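Local coordinates for conserved Archaeal protein (Sulfolobus acidocaldarius, PDB 4OPC) that catalyses the FAD-dependent hydrogenation of the double bonds in the geranylgeranyl chains of archaeal membrane phospholipids, giving saturated archaeols, at residues 183-197 against 256-270. Sequence-based numbering, arbitrary orientation. Where two conformers were deposited one is given.
With FDA (dihydroflavine-adenine dinucleotide), chain B.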
# COMPACT_ATOMS: atom_id res chain seq x y z
N ALA A 183 5.58 4.10 8.80
CA ALA A 183 5.31 4.70 7.50
C ALA A 183 6.58 5.33 6.99
O ALA A 183 7.53 5.57 7.75
CB ALA A 183 4.20 5.76 7.62
N ASP A 184 6.62 5.55 5.68
CA ASP A 184 7.67 6.33 5.07
C ASP A 184 7.07 7.62 4.50
O ASP A 184 5.89 7.68 4.17
CB ASP A 184 8.38 5.53 3.95
CG ASP A 184 9.43 4.55 4.50
OD1 ASP A 184 9.25 4.05 5.62
OD2 ASP A 184 10.43 4.28 3.79
N VAL A 185 7.89 8.64 4.38
CA VAL A 185 7.52 9.78 3.57
C VAL A 185 8.24 9.52 2.25
O VAL A 185 9.39 9.05 2.23
CB VAL A 185 7.92 11.13 4.21
CG1 VAL A 185 9.38 11.16 4.54
CG2 VAL A 185 7.57 12.30 3.29
N ALA A 186 7.56 9.77 1.15
CA ALA A 186 8.14 9.51 -0.16
C ALA A 186 7.85 10.69 -1.09
O ALA A 186 6.84 11.38 -0.94
CB ALA A 186 7.61 8.21 -0.73
N TYR A 187 8.75 10.94 -2.03
CA TYR A 187 8.68 12.10 -2.90
C TYR A 187 9.18 11.69 -4.26
O TYR A 187 10.14 10.91 -4.36
CB TYR A 187 9.59 13.20 -2.35
CG TYR A 187 9.71 14.39 -3.28
CD1 TYR A 187 8.73 15.37 -3.31
CD2 TYR A 187 10.80 14.51 -4.14
CE1 TYR A 187 8.84 16.43 -4.17
CE2 TYR A 187 10.90 15.58 -5.00
CZ TYR A 187 9.92 16.54 -5.01
OH TYR A 187 9.98 17.63 -5.86
N ARG A 188 8.55 12.19 -5.32
CA ARG A 188 9.01 11.87 -6.66
C ARG A 188 8.79 13.01 -7.64
O ARG A 188 7.92 13.87 -7.45
CB ARG A 188 8.31 10.61 -7.19
CG ARG A 188 6.79 10.75 -7.45
CD ARG A 188 6.49 11.29 -8.87
NE ARG A 188 5.07 11.33 -9.20
CZ ARG A 188 4.24 12.30 -8.82
NH1 ARG A 188 4.68 13.29 -8.06
NH2 ARG A 188 2.96 12.27 -9.19
N GLU A 189 9.56 12.98 -8.73
CA GLU A 189 9.33 13.84 -9.88
C GLU A 189 9.26 12.99 -11.15
O GLU A 189 9.81 11.90 -11.20
CB GLU A 189 10.43 14.90 -10.00
CG GLU A 189 10.60 15.70 -8.73
CD GLU A 189 11.63 16.79 -8.81
OE1 GLU A 189 12.52 16.74 -9.70
OE2 GLU A 189 11.56 17.71 -7.97
N VAL A 190 8.56 13.48 -12.16
CA VAL A 190 8.64 12.88 -13.48
C VAL A 190 9.37 13.86 -14.38
O VAL A 190 8.98 15.02 -14.50
CB VAL A 190 7.26 12.52 -14.05
CG1 VAL A 190 7.39 12.09 -15.51
CG2 VAL A 190 6.63 11.41 -13.22
N LEU A 191 10.45 13.38 -15.00
CA LEU A 191 11.32 14.22 -15.83
C LEU A 191 11.62 13.56 -17.16
O LEU A 191 11.64 12.34 -17.28
CB LEU A 191 12.64 14.47 -15.09
CG LEU A 191 12.54 15.25 -13.78
CD1 LEU A 191 13.39 14.58 -12.72
CD2 LEU A 191 12.99 16.69 -13.98
N LEU A 192 11.87 14.39 -18.18
CA LEU A 192 12.41 13.91 -19.44
C LEU A 192 13.91 13.67 -19.29
O LEU A 192 14.56 14.29 -18.45
CB LEU A 192 12.17 14.93 -20.55
CG LEU A 192 10.70 15.31 -20.76
CD1 LEU A 192 10.52 16.25 -21.96
CD2 LEU A 192 9.85 14.06 -20.94
N THR A 193 14.46 12.76 -20.09
CA THR A 193 15.89 12.45 -20.04
C THR A 193 16.60 12.89 -21.32
O THR A 193 15.98 12.99 -22.38
CB THR A 193 16.15 10.95 -19.83
OG1 THR A 193 15.69 10.21 -20.97
CG2 THR A 193 15.43 10.46 -18.58
N LYS A 194 17.90 13.15 -21.21
CA LYS A 194 18.69 13.65 -22.33
C LYS A 194 19.25 12.51 -23.17
O LYS A 194 19.60 12.68 -24.33
CB LYS A 194 19.86 14.50 -21.83
CG LYS A 194 19.50 15.55 -20.80
CD LYS A 194 20.75 16.32 -20.39
CE LYS A 194 20.57 17.03 -19.06
NZ LYS A 194 21.83 17.71 -18.64
N GLU A 195 19.34 11.34 -22.55
CA GLU A 195 19.88 10.15 -23.19
C GLU A 195 18.83 9.04 -23.07
O GLU A 195 18.09 8.99 -22.09
CB GLU A 195 21.18 9.73 -22.50
CG GLU A 195 22.20 9.07 -23.40
CD GLU A 195 23.59 9.07 -22.79
OE1 GLU A 195 23.85 9.89 -21.89
OE2 GLU A 195 24.44 8.26 -23.22
N ASP A 196 18.77 8.18 -24.08
CA ASP A 196 17.86 7.04 -24.07
C ASP A 196 18.07 6.23 -22.80
O ASP A 196 19.20 6.03 -22.36
CB ASP A 196 18.07 6.14 -25.28
CG ASP A 196 17.60 6.77 -26.57
OD1 ASP A 196 16.85 7.77 -26.51
OD2 ASP A 196 17.97 6.27 -27.65
N ILE A 197 16.97 5.77 -22.22
CA ILE A 197 17.05 4.99 -21.01
C ILE A 197 17.43 3.54 -21.32
O ILE A 197 16.74 2.87 -22.10
CB ILE A 197 15.71 5.04 -20.26
CG1 ILE A 197 15.41 6.49 -19.86
CG2 ILE A 197 15.74 4.12 -19.05
CD1 ILE A 197 14.05 6.70 -19.19
N ASP A 256 20.99 11.66 -15.89
CA ASP A 256 20.55 11.87 -17.26
C ASP A 256 19.33 12.77 -17.41
O ASP A 256 18.96 13.10 -18.54
CB ASP A 256 20.26 10.52 -17.93
CG ASP A 256 19.27 9.67 -17.14
OD1 ASP A 256 19.36 9.62 -15.89
OD2 ASP A 256 18.41 9.02 -17.77
N VAL A 257 18.69 13.16 -16.31
CA VAL A 257 17.44 13.91 -16.43
C VAL A 257 17.66 15.36 -16.81
O VAL A 257 18.69 15.96 -16.50
CB VAL A 257 16.59 13.86 -15.14
CG1 VAL A 257 16.09 12.45 -14.90
CG2 VAL A 257 17.37 14.39 -13.95
N ASP A 258 16.68 15.93 -17.49
CA ASP A 258 16.69 17.34 -17.82
C ASP A 258 15.87 18.06 -16.75
O ASP A 258 14.64 18.00 -16.75
CB ASP A 258 16.07 17.54 -19.20
CG ASP A 258 16.22 18.96 -19.70
OD1 ASP A 258 16.32 19.88 -18.86
OD2 ASP A 258 16.24 19.16 -20.93
N LYS A 259 16.56 18.74 -15.84
CA LYS A 259 15.89 19.38 -14.70
C LYS A 259 15.08 20.62 -15.10
O LYS A 259 14.43 21.23 -14.25
CB LYS A 259 16.90 19.71 -13.60
CG LYS A 259 17.38 18.49 -12.82
CD LYS A 259 18.08 18.89 -11.53
CE LYS A 259 19.58 18.89 -11.69
NZ LYS A 259 20.08 17.51 -11.86
N SER A 260 15.12 20.97 -16.38
CA SER A 260 14.28 22.05 -16.89
C SER A 260 12.98 21.50 -17.50
O SER A 260 12.09 22.28 -17.84
CB SER A 260 15.03 22.89 -17.92
OG SER A 260 15.04 22.28 -19.19
N LYS A 261 12.88 20.18 -17.63
CA LYS A 261 11.70 19.57 -18.24
C LYS A 261 10.99 18.61 -17.29
O LYS A 261 10.94 17.39 -17.49
CB LYS A 261 12.04 18.91 -19.57
CG LYS A 261 12.57 19.89 -20.62
CD LYS A 261 11.67 21.13 -20.71
CE LYS A 261 12.14 22.11 -21.79
NZ LYS A 261 13.47 22.70 -21.51
N LEU A 262 10.44 19.20 -16.25
CA LEU A 262 9.70 18.46 -15.25
C LEU A 262 8.19 18.40 -15.60
O LEU A 262 7.60 19.41 -16.01
CB LEU A 262 9.93 19.12 -13.90
CG LEU A 262 9.32 18.49 -12.66
CD1 LEU A 262 10.26 18.68 -11.48
CD2 LEU A 262 7.97 19.11 -12.37
N LEU A 263 7.58 17.23 -15.47
CA LEU A 263 6.16 17.06 -15.78
C LEU A 263 5.28 17.05 -14.52
O LEU A 263 4.12 17.45 -14.58
CB LEU A 263 5.90 15.78 -16.59
CG LEU A 263 6.28 15.72 -18.08
CD1 LEU A 263 7.74 15.41 -18.26
CD2 LEU A 263 5.43 14.69 -18.80
N VAL A 264 5.82 16.58 -13.41
CA VAL A 264 5.08 16.53 -12.15
C VAL A 264 6.05 16.39 -10.98
O VAL A 264 7.16 15.88 -11.15
CB VAL A 264 4.07 15.36 -12.15
CG1 VAL A 264 4.75 14.05 -11.81
CG2 VAL A 264 2.91 15.62 -11.18
N LYS A 265 5.65 16.86 -9.81
CA LYS A 265 6.47 16.74 -8.61
C LYS A 265 5.59 16.73 -7.36
O LYS A 265 4.55 17.41 -7.30
CB LYS A 265 7.48 17.88 -8.54
CG LYS A 265 6.83 19.24 -8.46
CD LYS A 265 7.82 20.37 -8.67
CE LYS A 265 8.88 20.40 -7.59
NZ LYS A 265 9.69 21.66 -7.67
N GLY A 266 6.00 15.96 -6.36
CA GLY A 266 5.24 15.92 -5.13
C GLY A 266 5.53 14.71 -4.28
O GLY A 266 6.08 13.72 -4.76
N GLY A 267 5.10 14.78 -3.03
CA GLY A 267 5.31 13.71 -2.07
C GLY A 267 4.08 13.46 -1.23
O GLY A 267 3.13 14.23 -1.23
N ALA A 268 4.14 12.37 -0.46
CA ALA A 268 3.06 11.97 0.42
C ALA A 268 3.56 10.87 1.35
O ALA A 268 4.65 10.32 1.16
CB ALA A 268 1.85 11.47 -0.39
N LEU A 269 2.77 10.55 2.36
CA LEU A 269 3.11 9.46 3.26
C LEU A 269 2.60 8.12 2.75
O LEU A 269 1.58 8.06 2.05
CB LEU A 269 2.56 9.76 4.65
CG LEU A 269 3.43 10.76 5.44
CD1 LEU A 269 2.59 11.80 6.14
CD2 LEU A 269 4.33 10.02 6.43
N VAL A 270 3.31 7.05 3.09
CA VAL A 270 2.89 5.71 2.74
C VAL A 270 3.07 4.77 3.94
O VAL A 270 4.15 4.65 4.49
CB VAL A 270 3.57 5.22 1.42
CG1 VAL A 270 5.07 5.23 1.55
CG2 VAL A 270 3.07 3.83 1.01
PA FDA B . -5.36 7.58 -2.21
O1A FDA B . -4.65 8.49 -1.28
O2A FDA B . -4.77 7.39 -3.60
O5B FDA B . -6.85 8.08 -2.38
C5B FDA B . -7.59 8.58 -1.26
C4B FDA B . -8.67 9.49 -1.79
O4B FDA B . -9.56 9.86 -0.72
C3B FDA B . -8.16 10.79 -2.42
O3B FDA B . -8.56 10.90 -3.78
C2B FDA B . -8.74 11.89 -1.50
O2B FDA B . -9.08 13.07 -2.20
C1B FDA B . -9.96 11.20 -0.92
N9A FDA B . -10.44 11.67 0.37
C8A FDA B . -9.75 11.70 1.56
N7A FDA B . -10.47 12.10 2.58
C5A FDA B . -11.72 12.34 2.03
C6A FDA B . -12.94 12.75 2.61
N6A FDA B . -13.12 12.93 3.92
N1A FDA B . -14.01 12.85 1.79
C2A FDA B . -13.84 12.62 0.48
N3A FDA B . -12.75 12.20 -0.16
C4A FDA B . -11.73 12.06 0.68
N1 FDA B . 2.25 1.93 -4.88
C2 FDA B . 2.39 1.12 -5.97
O2 FDA B . 1.66 0.16 -6.16
N3 FDA B . 3.37 1.46 -6.87
C4 FDA B . 4.31 2.46 -6.75
O4 FDA B . 5.04 2.74 -7.70
C4X FDA B . 4.15 3.23 -5.57
N5 FDA B . 5.00 4.27 -5.35
C5X FDA B . 4.69 5.23 -4.41
C6 FDA B . 5.38 6.43 -4.36
C7 FDA B . 5.03 7.45 -3.49
C7M FDA B . 5.74 8.78 -3.58
C8 FDA B . 3.97 7.25 -2.59
C8M FDA B . 3.52 8.36 -1.67
C9 FDA B . 3.28 6.03 -2.62
C9A FDA B . 3.61 5.03 -3.53
N10 FDA B . 2.91 3.81 -3.61
C10 FDA B . 3.11 2.99 -4.69
C1' FDA B . 1.73 3.54 -2.74
C2' FDA B . 0.42 3.85 -3.49
O2' FDA B . 0.51 5.11 -4.16
C3' FDA B . -0.75 3.91 -2.51
O3' FDA B . -0.68 2.77 -1.66
C4' FDA B . -2.15 3.90 -3.15
O4' FDA B . -2.24 4.85 -4.21
C5' FDA B . -3.22 4.15 -2.12
O5' FDA B . -4.51 4.24 -2.77
P FDA B . -5.79 4.67 -1.93
O1P FDA B . -6.93 4.65 -2.86
O2P FDA B . -5.90 3.88 -0.63
O3P FDA B . -5.47 6.17 -1.44
O HOH W 1 2.61 15.20 -7.52
O HOH W 2 19.67 7.57 -19.71
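Strands 183-193 and 261-270 run antiparallel at 165° with axes 4.7 Å apart; the pairs D184-V270, A186-A268 and R188-G266 are each joined by two backbone hydrogen bonds. Between the A186-A268 and R188-G266 pairs, Y187 faces G267 in a non-hydrogen-bonded pair with CA atoms only 3.8 Å apart. With CG anti to N (chi1 173°), the Y187 ring lies obliquely against the G266-G267 backbone, CD1 lying 3.4 Å from G266 C. Y187 OH donates to E189 OE2 at 2.6 Å, which lies in the ring plane and uses its anti lone pair, while K265 runs alongside both side chains. Replacing this tyrosine by alanine would remove ring and hydroxyl, and is likely to open a gap beside G266 and leave E189 OE2 without this donor. Strand 261-271 is an outermost strand of a large mixed sheet, and strand 226-234 flanks 183-193 on its other side. On the sheet face opposite Y187, the R188 guanidinium carries V264 CG1 over its centre, 3.5 Å above the plane, and NH1 bonds a water at its edge. Farther along this face A186 CB meets FDA C7M at 3.5 Å, and the backbone A268 O lies 3.6 Å from FDA C8M, so the paired strands line the dimethylbenzene end of the reduced cofactor.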